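Local coordinates for protein RNase NGR3 (Nicotiana glutinosa, PDB 1VCZ) that probably cleaves RNA as a secreted plant ribonuclease of the T2 family, and binds guanosine and adenosine monophosphates in its nucleotide sites, at residues A[14-19]-A[172-177]; A[39-44]-A[79-84]; A[75-80]-A[92-97]. All coordinates share one frame; numbering follows the deposited sequence.

Interaction 1 of 3, residues A[14-19]-A[172-177]. With 5GP (guanosine-5'-monophosphate), chain C.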
loop_
_atom_site.group_PDB
_atom_site.type_symbol
_atom_site.label_atom_id
_atom_site.label_comp_id
_atom_site.label_asym_id
_atom_site.label_seq_id
_atom_site.Cartn_x
_atom_site.Cartn_y
_atom_site.Cartn_z
ATOM N N VAL A 14 -2.194 -0.079 -3.197
ATOM C CA VAL A 14 -1.962 -0.881 -2.011
ATOM C C VAL A 14 -1.059 -0.236 -0.960
ATOM O O VAL A 14 0.057 0.220 -1.254
ATOM C CB VAL A 14 -1.353 -2.243 -2.417
ATOM C CG1 VAL A 14 -1.384 -3.229 -1.233
ATOM C CG2 VAL A 14 -2.139 -2.807 -3.613
ATOM N N GLN A 15 -1.571 -0.188 0.271
ATOM C CA GLN A 15 -0.814 0.345 1.404
ATOM C C GLN A 15 -0.625 -0.756 2.437
ATOM O O GLN A 15 -1.436 -1.684 2.546
ATOM C CB GLN A 15 -1.531 1.536 2.059
ATOM C CG GLN A 15 -1.534 2.763 1.157
ATOM C CD GLN A 15 -2.378 3.867 1.704
ATOM O OE1 GLN A 15 -1.924 4.650 2.545
ATOM N NE2 GLN A 15 -3.624 3.933 1.253
ATOM N N GLN A 16 0.466 -0.671 3.184
ATOM C CA GLN A 16 0.733 -1.675 4.210
ATOM C C GLN A 16 0.855 -0.998 5.575
ATOM O O GLN A 16 1.163 0.197 5.661
ATOM C CB GLN A 16 2.035 -2.449 3.893
ATOM C CG GLN A 16 3.326 -1.628 3.953
ATOM C CD GLN A 16 4.598 -2.484 3.822
ATOM O OE1 GLN A 16 4.615 -3.667 4.195
ATOM N NE2 GLN A 16 5.671 -1.879 3.314
ATOM N N TRP A 17 0.567 -1.757 6.622
ATOM C CA TRP A 17 0.697 -1.273 7.998
ATOM C C TRP A 17 2.035 -1.882 8.426
ATOM O O TRP A 17 2.125 -3.085 8.690
ATOM C CB TRP A 17 -0.423 -1.828 8.873
ATOM C CG TRP A 17 -0.328 -1.336 10.297
ATOM C CD1 TRP A 17 -0.194 -2.098 11.426
ATOM C CD2 TRP A 17 -0.354 0.028 10.732
ATOM N NE1 TRP A 17 -0.136 -1.286 12.542
ATOM C CE2 TRP A 17 -0.232 0.020 12.150
ATOM C CE3 TRP A 17 -0.472 1.255 10.071
ATOM C CZ2 TRP A 17 -0.221 1.196 12.912
ATOM C CZ3 TRP A 17 -0.464 2.436 10.837
ATOM C CH2 TRP A 17 -0.340 2.386 12.246
ATOM N N PRO A 18 3.100 -1.060 8.481
ATOM C CA PRO A 18 4.446 -1.510 8.859
ATOM C C PRO A 18 4.516 -2.439 10.054
ATOM O O PRO A 18 5.146 -3.496 9.996
ATOM C CB PRO A 18 5.196 -0.192 9.100
ATOM C CG PRO A 18 4.564 0.721 8.115
ATOM C CD PRO A 18 3.075 0.401 8.312
ATOM N N ALA A 19 3.846 -2.066 11.134
ATOM C CA ALA A 19 3.889 -2.886 12.337
ATOM C C ALA A 19 3.431 -4.320 12.107
ATOM O O ALA A 19 3.907 -5.238 12.790
ATOM C CB ALA A 19 3.079 -2.235 13.445
ATOM N N GLN A 172 -4.365 -9.621 12.183
ATOM C CA GLN A 172 -4.166 -8.185 12.198
ATOM C C GLN A 172 -4.336 -7.569 10.822
ATOM O O GLN A 172 -4.134 -8.247 9.819
ATOM C CB GLN A 172 -2.744 -7.907 12.683
ATOM C CG GLN A 172 -1.703 -8.733 11.926
ATOM C CD GLN A 172 -0.284 -8.533 12.439
ATOM O OE1 GLN A 172 0.690 -8.903 11.767
ATOM N NE2 GLN A 172 -0.161 -7.950 13.627
ATOM N N ILE A 173 -4.685 -6.287 10.786
ATOM C CA ILE A 173 -4.819 -5.577 9.516
ATOM C C ILE A 173 -3.395 -5.474 8.950
ATOM O O ILE A 173 -2.475 -4.999 9.626
ATOM C CB ILE A 173 -5.475 -4.170 9.748
ATOM C CG1 ILE A 173 -5.647 -3.419 8.429
ATOM C CG2 ILE A 173 -4.664 -3.343 10.750
ATOM C CD1 ILE A 173 -4.394 -2.917 7.832
ATOM N N TYR A 174 -3.199 -5.927 7.711
ATOM C CA TYR A 174 -1.869 -5.905 7.112
ATOM C C TYR A 174 -1.773 -4.984 5.906
ATOM O O TYR A 174 -0.894 -4.121 5.861
ATOM C CB TYR A 174 -1.467 -7.330 6.749
ATOM C CG TYR A 174 -0.224 -7.449 5.897
ATOM C CD1 TYR A 174 0.952 -6.785 6.242
ATOM C CD2 TYR A 174 -0.221 -8.262 4.753
ATOM C CE1 TYR A 174 2.112 -6.929 5.464
ATOM C CE2 TYR A 174 0.914 -8.413 3.976
ATOM C CZ TYR A 174 2.083 -7.743 4.335
ATOM O OH TYR A 174 3.222 -7.873 3.567
ATOM N N GLN A 175 -2.646 -5.171 4.912
ATOM C CA GLN A 175 -2.625 -4.272 3.759
ATOM C C GLN A 175 -4.021 -3.741 3.427
ATOM O O GLN A 175 -5.024 -4.379 3.721
ATOM C CB GLN A 175 -1.997 -4.973 2.557
ATOM C CG GLN A 175 -0.495 -5.146 2.769
ATOM C CD GLN A 175 0.258 -5.630 1.542
ATOM O OE1 GLN A 175 1.371 -5.188 1.296
ATOM N NE2 GLN A 175 -0.330 -6.536 0.783
ATOM N N VAL A 176 -4.076 -2.562 2.822
ATOM C CA VAL A 176 -5.351 -1.982 2.478
ATOM C C VAL A 176 -5.320 -1.682 0.993
ATOM O O VAL A 176 -4.403 -1.020 0.512
ATOM C CB VAL A 176 -5.591 -0.682 3.261
ATOM C CG1 VAL A 176 -6.920 -0.045 2.796
ATOM C CG2 VAL A 176 -5.649 -0.984 4.761
ATOM N N TYR A 177 -6.320 -2.194 0.288
ATOM C CA TYR A 177 -6.440 -1.989 -1.150
ATOM C C TYR A 177 -7.561 -1.010 -1.472
ATOM O O TYR A 177 -8.655 -1.128 -0.946
ATOM C CB TYR A 177 -6.775 -3.313 -1.857
ATOM C CG TYR A 177 -5.672 -4.339 -1.824
ATOM C CD1 TYR A 177 -5.266 -4.902 -0.626
ATOM C CD2 TYR A 177 -5.057 -4.769 -2.999
ATOM C CE1 TYR A 177 -4.279 -5.866 -0.582
ATOM C CE2 TYR A 177 -4.062 -5.745 -2.962
ATOM C CZ TYR A 177 -3.682 -6.283 -1.747
ATOM O OH TYR A 177 -2.689 -7.249 -1.667
HETATM P P 5GP C . 5.903 -6.345 -6.175
HETATM O O1P 5GP C . 4.600 -5.739 -5.847
HETATM O O2P 5GP C . 5.857 -7.842 -6.449
HETATM O O3P 5GP C . 6.576 -5.596 -7.383
HETATM O "O5'" 5GP C . 6.961 -6.149 -4.955
HETATM C "C5'" 5GP C . 6.865 -6.949 -3.765
HETATM C "C4'" 5GP C . 8.214 -7.484 -3.324
HETATM O "O4'" 5GP C . 8.875 -6.330 -2.701
HETATM C "C3'" 5GP C . 8.226 -8.575 -2.262
HETATM O "O3'" 5GP C . 8.367 -9.873 -2.815
HETATM C "C2'" 5GP C . 9.397 -8.258 -1.325
HETATM O "O2'" 5GP C . 10.536 -9.122 -1.549
HETATM C "C1'" 5GP C . 9.708 -6.787 -1.612
HETATM N N9 5GP C . 9.641 -5.798 -0.495
HETATM C C8 5GP C . 10.616 -4.950 -0.034
HETATM N N7 5GP C . 10.301 -4.255 1.035
HETATM C C5 5GP C . 8.950 -4.607 1.244
HETATM C C6 5GP C . 8.049 -4.110 2.247
HETATM O O6 5GP C . 8.254 -3.227 3.061
HETATM N N1 5GP C . 6.782 -4.781 2.207
HETATM C C2 5GP C . 6.424 -5.712 1.222
HETATM N N2 5GP C . 5.152 -6.177 1.339
HETATM N N3 5GP C . 7.255 -6.132 0.219
HETATM C C4 5GP C . 8.520 -5.551 0.319
HETATM O O HOH W 1 -4.591 1.695 -0.264
#

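Interaction 2 of 3, residues A[39-44]-A[79-84]. With 5GP (guanosine-5'-monophosphate), chain C.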
loop_
_atom_site.group_PDB
_atom_site.type_symbol
_atom_site.label_atom_id
_atom_site.label_comp_id
_atom_site.label_asym_id
_atom_site.label_seq_id
_atom_site.Cartn_x
_atom_site.Cartn_y
_atom_site.Cartn_z
ATOM N N ASP A 39 2.569 4.740 10.593
ATOM C CA ASP A 39 1.531 5.228 9.706
ATOM C C ASP A 39 1.515 4.251 8.528
ATOM O O ASP A 39 2.468 3.480 8.332
ATOM C CB ASP A 39 1.943 6.639 9.244
ATOM C CG ASP A 39 0.896 7.345 8.393
ATOM O OD1 ASP A 39 -0.250 6.860 8.269
ATOM O OD2 ASP A 39 1.235 8.422 7.843
ATOM N N PHE A 40 0.432 4.281 7.759
ATOM C CA PHE A 40 0.352 3.409 6.599
ATOM C C PHE A 40 1.335 3.908 5.558
ATOM O O PHE A 40 1.467 5.117 5.316
ATOM C CB PHE A 40 -1.065 3.404 6.011
ATOM C CG PHE A 40 -2.053 2.653 6.853
ATOM C CD1 PHE A 40 -2.719 3.289 7.899
ATOM C CD2 PHE A 40 -2.279 1.287 6.632
ATOM C CE1 PHE A 40 -3.591 2.578 8.713
ATOM C CE2 PHE A 40 -3.149 0.575 7.443
ATOM C CZ PHE A 40 -3.803 1.216 8.482
ATOM N N SER A 41 2.017 2.967 4.925
ATOM C CA SER A 41 2.991 3.316 3.904
ATOM C C SER A 41 2.614 2.637 2.595
ATOM O O SER A 41 1.831 1.686 2.576
ATOM C CB SER A 41 4.377 2.852 4.327
ATOM O OG SER A 41 4.434 1.440 4.383
ATOM N N ILE A 42 3.198 3.116 1.510
ATOM C CA ILE A 42 2.905 2.553 0.200
ATOM C C ILE A 42 3.564 1.213 -0.079
ATOM O O ILE A 42 4.750 1.026 0.163
ATOM C CB ILE A 42 3.359 3.521 -0.924
ATOM C CG1 ILE A 42 2.697 4.884 -0.724
ATOM C CG2 ILE A 42 3.003 2.966 -2.307
ATOM C CD1 ILE A 42 3.415 6.041 -1.389
ATOM N N HIS A 43 2.780 0.278 -0.597
ATOM C CA HIS A 43 3.360 -0.978 -1.046
ATOM C C HIS A 43 3.456 -0.812 -2.569
ATOM O O HIS A 43 4.560 -0.881 -3.146
ATOM C CB HIS A 43 2.486 -2.192 -0.711
ATOM C CG HIS A 43 3.028 -3.476 -1.272
ATOM N ND1 HIS A 43 2.599 -4.718 -0.862
ATOM C CD2 HIS A 43 3.991 -3.704 -2.205
ATOM C CE1 HIS A 43 3.270 -5.655 -1.509
ATOM N NE2 HIS A 43 4.122 -5.068 -2.331
ATOM N N GLY A 44 2.324 -0.556 -3.230
ATOM C CA GLY A 44 2.392 -0.390 -4.676
ATOM C C GLY A 44 1.197 0.238 -5.365
ATOM O O GLY A 44 0.143 0.407 -4.755
ATOM N N ASN A 79 7.548 7.494 3.175
ATOM C CA ASN A 79 6.203 7.052 2.795
ATOM C C ASN A 79 6.140 5.762 1.976
ATOM O O ASN A 79 5.059 5.199 1.800
ATOM C CB ASN A 79 5.467 8.175 2.057
ATOM C CG ASN A 79 5.278 9.424 2.926
ATOM O OD1 ASN A 79 5.031 9.327 4.136
ATOM N ND2 ASN A 79 5.384 10.596 2.308
ATOM N N TRP A 80 7.298 5.297 1.505
ATOM C CA TRP A 80 7.399 4.075 0.700
ATOM C C TRP A 80 8.659 3.326 1.090
ATOM O O TRP A 80 9.451 2.939 0.224
ATOM C CB TRP A 80 7.503 4.416 -0.785
ATOM C CG TRP A 80 7.130 3.283 -1.709
ATOM C CD1 TRP A 80 7.272 1.946 -1.484
ATOM C CD2 TRP A 80 6.533 3.416 -3.001
ATOM N NE1 TRP A 80 6.784 1.224 -2.572
ATOM C CE2 TRP A 80 6.331 2.113 -3.512
ATOM C CE3 TRP A 80 6.146 4.518 -3.778
ATOM C CZ2 TRP A 80 5.755 1.884 -4.773
ATOM C CZ3 TRP A 80 5.578 4.289 -5.020
ATOM C CH2 TRP A 80 5.390 2.982 -5.508
ATOM N N PRO A 81 8.861 3.107 2.394
ATOM C CA PRO A 81 10.061 2.392 2.841
ATOM C C PRO A 81 10.004 0.892 2.530
ATOM O O PRO A 81 8.925 0.330 2.320
ATOM C CB PRO A 81 10.068 2.662 4.350
ATOM C CG PRO A 81 8.571 2.658 4.691
ATOM C CD PRO A 81 7.975 3.448 3.527
ATOM N N SER A 82 11.169 0.259 2.450
ATOM C CA SER A 82 11.223 -1.187 2.257
ATOM C C SER A 82 11.535 -1.718 3.649
ATOM O O SER A 82 12.410 -1.176 4.327
ATOM C CB SER A 82 12.338 -1.589 1.296
ATOM O OG SER A 82 12.549 -2.998 1.376
ATOM N N LEU A 83 10.815 -2.748 4.089
ATOM C CA LEU A 83 11.045 -3.313 5.418
ATOM C C LEU A 83 11.719 -4.678 5.316
ATOM O O LEU A 83 11.904 -5.360 6.318
ATOM C CB LEU A 83 9.720 -3.455 6.181
ATOM C CG LEU A 83 8.862 -2.195 6.318
ATOM C CD1 LEU A 83 7.482 -2.556 6.886
ATOM C CD2 LEU A 83 9.573 -1.197 7.199
ATOM N N ALA A 84 12.070 -5.085 4.105
ATOM C CA ALA A 84 12.734 -6.374 3.918
ATOM C C ALA A 84 14.180 -6.302 4.384
ATOM O O ALA A 84 14.739 -5.220 4.594
ATOM C CB ALA A 84 12.686 -6.797 2.452
HETATM P P 5GP C . 5.903 -6.345 -6.175
HETATM O O1P 5GP C . 4.600 -5.739 -5.847
HETATM O O2P 5GP C . 5.857 -7.842 -6.449
HETATM O O3P 5GP C . 6.576 -5.596 -7.383
HETATM O "O5'" 5GP C . 6.961 -6.149 -4.955
HETATM C "C5'" 5GP C . 6.865 -6.949 -3.765
HETATM C "C4'" 5GP C . 8.214 -7.484 -3.324
HETATM O "O4'" 5GP C . 8.875 -6.330 -2.701
HETATM C "C3'" 5GP C . 8.226 -8.575 -2.262
HETATM O "O3'" 5GP C . 8.367 -9.873 -2.815
HETATM C "C2'" 5GP C . 9.397 -8.258 -1.325
HETATM O "O2'" 5GP C . 10.536 -9.122 -1.549
HETATM C "C1'" 5GP C . 9.708 -6.787 -1.612
HETATM N N9 5GP C . 9.641 -5.798 -0.495
HETATM C C8 5GP C . 10.616 -4.950 -0.034
HETATM N N7 5GP C . 10.301 -4.255 1.035
HETATM C C5 5GP C . 8.950 -4.607 1.244
HETATM C C6 5GP C . 8.049 -4.110 2.247
HETATM O O6 5GP C . 8.254 -3.227 3.061
HETATM N N1 5GP C . 6.782 -4.781 2.207
HETATM C C2 5GP C . 6.424 -5.712 1.222
HETATM N N2 5GP C . 5.152 -6.177 1.339
HETATM N N3 5GP C . 7.255 -6.132 0.219
HETATM C C4 5GP C . 8.520 -5.551 0.319
HETATM O O HOH W 2 3.855 9.105 7.304
HETATM O O HOH W 3 6.104 1.181 2.522
#

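Interaction 3 of 3, residues A[75-80]-A[92-97]. With 5GP (guanosine-5'-monophosphate), chain C.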
loop_
_atom_site.group_PDB
_atom_site.type_symbol
_atom_site.label_atom_id
_atom_site.label_comp_id
_atom_site.label_asym_id
_atom_site.label_seq_id
_atom_site.Cartn_x
_atom_site.Cartn_y
_atom_site.Cartn_z
ATOM N N THR A 75 11.019 12.018 0.746
ATOM C CA THR A 75 9.620 11.764 1.082
ATOM C C THR A 75 9.308 10.288 0.869
ATOM O O THR A 75 8.606 9.680 1.665
ATOM C CB THR A 75 8.677 12.604 0.225
ATOM O OG1 THR A 75 8.989 13.985 0.432
ATOM C CG2 THR A 75 7.214 12.380 0.630
ATOM N N MET A 76 9.848 9.703 -0.190
ATOM C CA MET A 76 9.597 8.285 -0.441
ATOM C C MET A 76 10.263 7.399 0.612
ATOM O O MET A 76 9.767 6.322 0.918
ATOM C CB MET A 76 10.081 7.892 -1.824
ATOM C CG MET A 76 9.296 8.579 -2.938
ATOM S SD MET A 76 10.025 8.397 -4.571
ATOM C CE MET A 76 11.442 9.430 -4.480
ATOM N N GLU A 77 11.396 7.838 1.170
ATOM C CA GLU A 77 12.048 7.015 2.194
ATOM C C GLU A 77 11.132 6.870 3.401
ATOM O O GLU A 77 11.171 5.867 4.111
ATOM C CB GLU A 77 13.393 7.635 2.615
ATOM C CG GLU A 77 14.418 7.610 1.496
ATOM C CD GLU A 77 15.753 8.246 1.892
ATOM O OE1 GLU A 77 15.742 9.327 2.503
ATOM O OE2 GLU A 77 16.806 7.654 1.586
ATOM N N LYS A 78 10.296 7.874 3.623
ATOM C CA LYS A 78 9.380 7.846 4.752
ATOM C C LYS A 78 7.980 7.337 4.424
ATOM O O LYS A 78 7.306 6.797 5.305
ATOM C CB LYS A 78 9.282 9.227 5.398
ATOM C CG LYS A 78 10.559 9.598 6.192
ATOM C CD LYS A 78 10.308 10.682 7.247
ATOM C CE LYS A 78 11.608 11.048 7.991
ATOM N NZ LYS A 78 11.427 12.144 9.010
ATOM N N ASN A 79 7.548 7.494 3.175
ATOM C CA ASN A 79 6.203 7.052 2.795
ATOM C C ASN A 79 6.140 5.762 1.976
ATOM O O ASN A 79 5.059 5.199 1.800
ATOM C CB ASN A 79 5.467 8.175 2.057
ATOM C CG ASN A 79 5.278 9.424 2.926
ATOM O OD1 ASN A 79 5.031 9.327 4.136
ATOM N ND2 ASN A 79 5.384 10.596 2.308
ATOM N N TRP A 80 7.298 5.297 1.505
ATOM C CA TRP A 80 7.399 4.075 0.700
ATOM C C TRP A 80 8.659 3.326 1.090
ATOM O O TRP A 80 9.451 2.939 0.224
ATOM C CB TRP A 80 7.503 4.416 -0.785
ATOM C CG TRP A 80 7.130 3.283 -1.709
ATOM C CD1 TRP A 80 7.272 1.946 -1.484
ATOM C CD2 TRP A 80 6.533 3.416 -3.001
ATOM N NE1 TRP A 80 6.784 1.224 -2.572
ATOM C CE2 TRP A 80 6.331 2.113 -3.512
ATOM C CE3 TRP A 80 6.146 4.518 -3.778
ATOM C CZ2 TRP A 80 5.755 1.884 -4.773
ATOM C CZ3 TRP A 80 5.578 4.289 -5.020
ATOM C CH2 TRP A 80 5.390 2.982 -5.508
ATOM N N ARG A 92 15.939 -0.203 -4.233
ATOM C CA ARG A 92 15.748 -1.498 -4.873
ATOM C C ARG A 92 14.257 -1.786 -4.922
ATOM O O ARG A 92 13.744 -2.291 -5.919
ATOM C CB ARG A 92 16.427 -2.624 -4.078
ATOM C CG ARG A 92 15.887 -4.004 -4.463
ATOM C CD ARG A 92 16.350 -5.143 -3.562
ATOM N NE ARG A 92 17.729 -5.545 -3.830
ATOM C CZ ARG A 92 18.269 -6.685 -3.411
ATOM N NH1 ARG A 92 17.545 -7.548 -2.706
ATOM N NH2 ARG A 92 19.541 -6.955 -3.680
ATOM N N PHE A 93 13.574 -1.471 -3.829
ATOM C CA PHE A 93 12.129 -1.690 -3.740
ATOM C C PHE A 93 11.455 -0.793 -4.788
ATOM O O PHE A 93 10.600 -1.255 -5.528
ATOM C CB PHE A 93 11.648 -1.362 -2.318
ATOM C CG PHE A 93 10.174 -1.667 -2.046
ATOM C CD1 PHE A 93 9.492 -2.648 -2.751
ATOM C CD2 PHE A 93 9.492 -0.966 -1.051
ATOM C CE1 PHE A 93 8.133 -2.928 -2.471
ATOM C CE2 PHE A 93 8.149 -1.227 -0.755
ATOM C CZ PHE A 93 7.460 -2.214 -1.468
ATOM N N TRP A 94 11.858 0.474 -4.873
ATOM C CA TRP A 94 11.247 1.366 -5.870
ATOM C C TRP A 94 11.568 0.983 -7.304
ATOM O O TRP A 94 10.730 1.130 -8.191
ATOM C CB TRP A 94 11.669 2.818 -5.644
ATOM C CG TRP A 94 11.395 3.271 -4.266
ATOM C CD1 TRP A 94 10.344 2.881 -3.464
ATOM C CD2 TRP A 94 12.199 4.141 -3.474
ATOM N NE1 TRP A 94 10.466 3.447 -2.227
ATOM C CE2 TRP A 94 11.594 4.222 -2.197
ATOM C CE3 TRP A 94 13.379 4.863 -3.712
ATOM C CZ2 TRP A 94 12.128 4.991 -1.165
ATOM C CZ3 TRP A 94 13.912 5.634 -2.679
ATOM C CH2 TRP A 94 13.282 5.690 -1.418
ATOM N N SER A 95 12.795 0.517 -7.545
ATOM C CA SER A 95 13.175 0.118 -8.899
ATOM C C SER A 95 12.350 -1.098 -9.328
ATOM O O SER A 95 11.855 -1.171 -10.458
ATOM C CB SER A 95 14.674 -0.211 -8.968
ATOM O OG SER A 95 14.983 -0.832 -10.206
ATOM N N HIS A 96 12.196 -2.047 -8.415
ATOM C CA HIS A 96 11.412 -3.234 -8.704
ATOM C C HIS A 96 9.939 -2.869 -9.003
ATOM O O HIS A 96 9.366 -3.371 -9.966
ATOM C CB HIS A 96 11.485 -4.204 -7.532
ATOM C CG HIS A 96 10.535 -5.358 -7.655
ATOM N ND1 HIS A 96 10.565 -6.235 -8.717
ATOM C CD2 HIS A 96 9.524 -5.769 -6.854
ATOM C CE1 HIS A 96 9.611 -7.138 -8.568
ATOM N NE2 HIS A 96 8.964 -6.878 -7.445
ATOM N N GLU A 97 9.336 -2.006 -8.186
ATOM C CA GLU A 97 7.942 -1.594 -8.406
ATOM C C GLU A 97 7.795 -0.848 -9.737
ATOM O O GLU A 97 6.819 -1.048 -10.474
ATOM C CB GLU A 97 7.468 -0.707 -7.264
ATOM C CG GLU A 97 7.279 -1.458 -5.977
ATOM C CD GLU A 97 6.244 -2.565 -6.101
ATOM O OE1 GLU A 97 6.520 -3.671 -5.627
ATOM O OE2 GLU A 97 5.152 -2.333 -6.652
HETATM P P 5GP C . 5.903 -6.345 -6.175
HETATM O O1P 5GP C . 4.600 -5.739 -5.847
HETATM O O2P 5GP C . 5.857 -7.842 -6.449
HETATM O O3P 5GP C . 6.576 -5.596 -7.383
HETATM O "O5'" 5GP C . 6.961 -6.149 -4.955
HETATM C "C5'" 5GP C . 6.865 -6.949 -3.765
HETATM C "C4'" 5GP C . 8.214 -7.484 -3.324
HETATM O "O4'" 5GP C . 8.875 -6.330 -2.701
HETATM C "C3'" 5GP C . 8.226 -8.575 -2.262
HETATM O "O3'" 5GP C . 8.367 -9.873 -2.815
HETATM C "C2'" 5GP C . 9.397 -8.258 -1.325
HETATM O "O2'" 5GP C . 10.536 -9.122 -1.549
HETATM C "C1'" 5GP C . 9.708 -6.787 -1.612
HETATM N N9 5GP C . 9.641 -5.798 -0.495
HETATM C C8 5GP C . 10.616 -4.950 -0.034
HETATM N N7 5GP C . 10.301 -4.255 1.035
HETATM C C5 5GP C . 8.950 -4.607 1.244
HETATM C C6 5GP C . 8.049 -4.110 2.247
HETATM O O6 5GP C . 8.254 -3.227 3.061
HETATM N N1 5GP C . 6.782 -4.781 2.207
HETATM C C2 5GP C . 6.424 -5.712 1.222
HETATM N N2 5GP C . 5.152 -6.177 1.339
HETATM N N3 5GP C . 7.255 -6.132 0.219
HETATM C C4 5GP C . 8.520 -5.551 0.319
#

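Interaction 1 of 3, residues A[14-19]-A[172-177]
Val14 lies alongside Tyr177, both side chains leaving the sheet in the same direction. Its CG1 sits over one face of the phenol ring, 3.9 Å from the Tyr177 centroid and 13° off the ring normal, a CH-pi contact; the branch gets there by standing opposite the backbone N (chi1 -167°), while CG2 meets CD2 and CE2 of the same ring. Gln16 and Gln175 form the next pair on this face, where the Gln16 CB methylene meets the Gln175 amide. Between these pairs Gln15 and Val176 exchange both backbone hydrogen bonds, Gln15 N to Val176 O at 3.0 Å and Val176 N to Gln15 O at 2.8 Å, which identifies an antiparallel hydrogen-bonded pair. On the Gln15 face, one water accepts from Gln15 NE2 and donates to Val176 O; Gln15 NE2 is also bonded to Ser123.

Gln16 CG takes the position between backbone N and carbonyl carbon (chi1 66°), and the chain then runs extended to the guanine of the bound GMP. There its amide uses both ends: NE2 donates to guanine O6 at 2.9 Å and OE1 accepts from guanine N1 at 3.1 Å, both bonds nearly straight. A leucine here would probably leave guanine N1 and O6 without these two amide partners and weaken the hold on the base edge.

Trp17 N, just past the end of strand 10-16, donates to Tyr174 O at 2.9 Å. Tyr174 and Gln175 together face Glu162 as a classic beta bulge; Gln175 OE1 is hydrogen-bonded to His43 ND1 and its NE2 to Glu162. Strand 10-16 runs between strands 171-181 and 41-48, its Val14 and Gln16 also bonding through the backbone to 41-48, with helix 125-131 packed against Gln15, Trp17 and Val176.

Interaction 2 of 3, residues A[39-44]-A[79-84]
Ile42 lays its CG2 methyl over the Trp80 indole, 3.5 Å from the centroid of the six-membered ring and 9° off its normal, a well-centred CH-pi contact. The methyl is placed there by a chi1 of -56°, which sets CG2 opposite the backbone N and sends CG1 toward Asn79 O. The Ile42 carbonyl meets the same ring, with O 3.1 Å from Trp80 CD1. One direct backbone bond ties the two segments: Ile42 N donates to Asn79 O at 2.8 Å, almost straight at 177° and in the carbonyl plane. Beside it, Ser41 CB touches Pro81 CD.

A water extends this join. It accepts from Ser41 OG and donates to Ile42 O and Pro81 O, gripping both segments by three bonds.

Farther out, the loop beyond Pro81 receives the guanine of GMP. Ser82 OG donates to N7 at 2.6 Å and Leu83 N donates to O6 at 2.8 Å, two bonds along one edge of the base. The guanine N2 amino group lies over a face of the His43 ring, 3.5 Å from His43 CE1. In the second shell Gln175 OE1 is bonded to His43 ND1, while His43 and Gly44 form a classic beta bulge opposite Val14. Through the Ile42-Asn79 bond, the Trp80 contact and the water, strand 41-48, which carries the predicted active-site His43, is joined to the base-binding loop, as expected for the nucleotide site of an RNase T2 fold.

Interaction 3 of 3, residues A[75-80]-A[92-97]
Trp94 and Phe93 meet Trp80 in an aromatic cluster, which joins the end of helix 73-79 to helix 91-102 of the RNase T2 fold. Two ring pairs define it. Trp94 turns an edge toward the Trp80 face, with five-membered-ring centroids 4.6 Å apart and planes at 70°. Trp80 in turn directs its own edge at the Phe93 face in an offset edge-to-face pair, the planes at 88°; Phe93 CE2 comes within 3.3 Å of Trp80 NE1.

The polar link uses the same indole. Trp94 NE1 donates to the backbone oxygen Trp80 O at 2.7 Å, and the acceptor lies close to the Trp94 ring plane. Since this bond and the ring contact act on one residue, they should together limit rotation of the Trp94 indole.

CH-pi, sulfur and apolar contacts also reach Trp94. Met76 CB lies over a face, 3.6 Å from Trp94 CZ2, and the Met76 sulfur stands farther above that face, SD 4.9 Å from the six-membered-ring centroid, a Met-aromatic contact. Glu77 CG comes to the ring edge at CH2.

Helix 91-102 also meets the ligand. Phe93 sends its ring out from the helix with CG opposite the backbone N (chi1 -175°), and one face of it receives C8 of the guanine. Glu97, a predicted active-site residue, is bonded through OE2 to Trp46 NE1, while its methylenes pack on Trp80. Its CG stops 3.9 Å from Trp80 CZ2.

All three contacts touch the same bound GMP. Interactions 1 and 2 have centres about 9 Å apart and meet on the antiparallel sheet, where strands 10-16 and 41-48 are neighbours; Gln16 N to Ser41 O is a probable hydrogen bond between them. Interactions 2 and 3, with centres about 7 Å apart, share Asn79 and Trp80 at the end of helix 73-79. Interactions 1 and 3 do not touch: their centres are about 16 Å apart and their nearest atoms about 5 Å. The order along the chain is 14-19, 39-44, 75-80 overlapping 79-84, 92-97 and last 172-177. Sheet, loop and helix 91-102 thus converge on one nucleotide site.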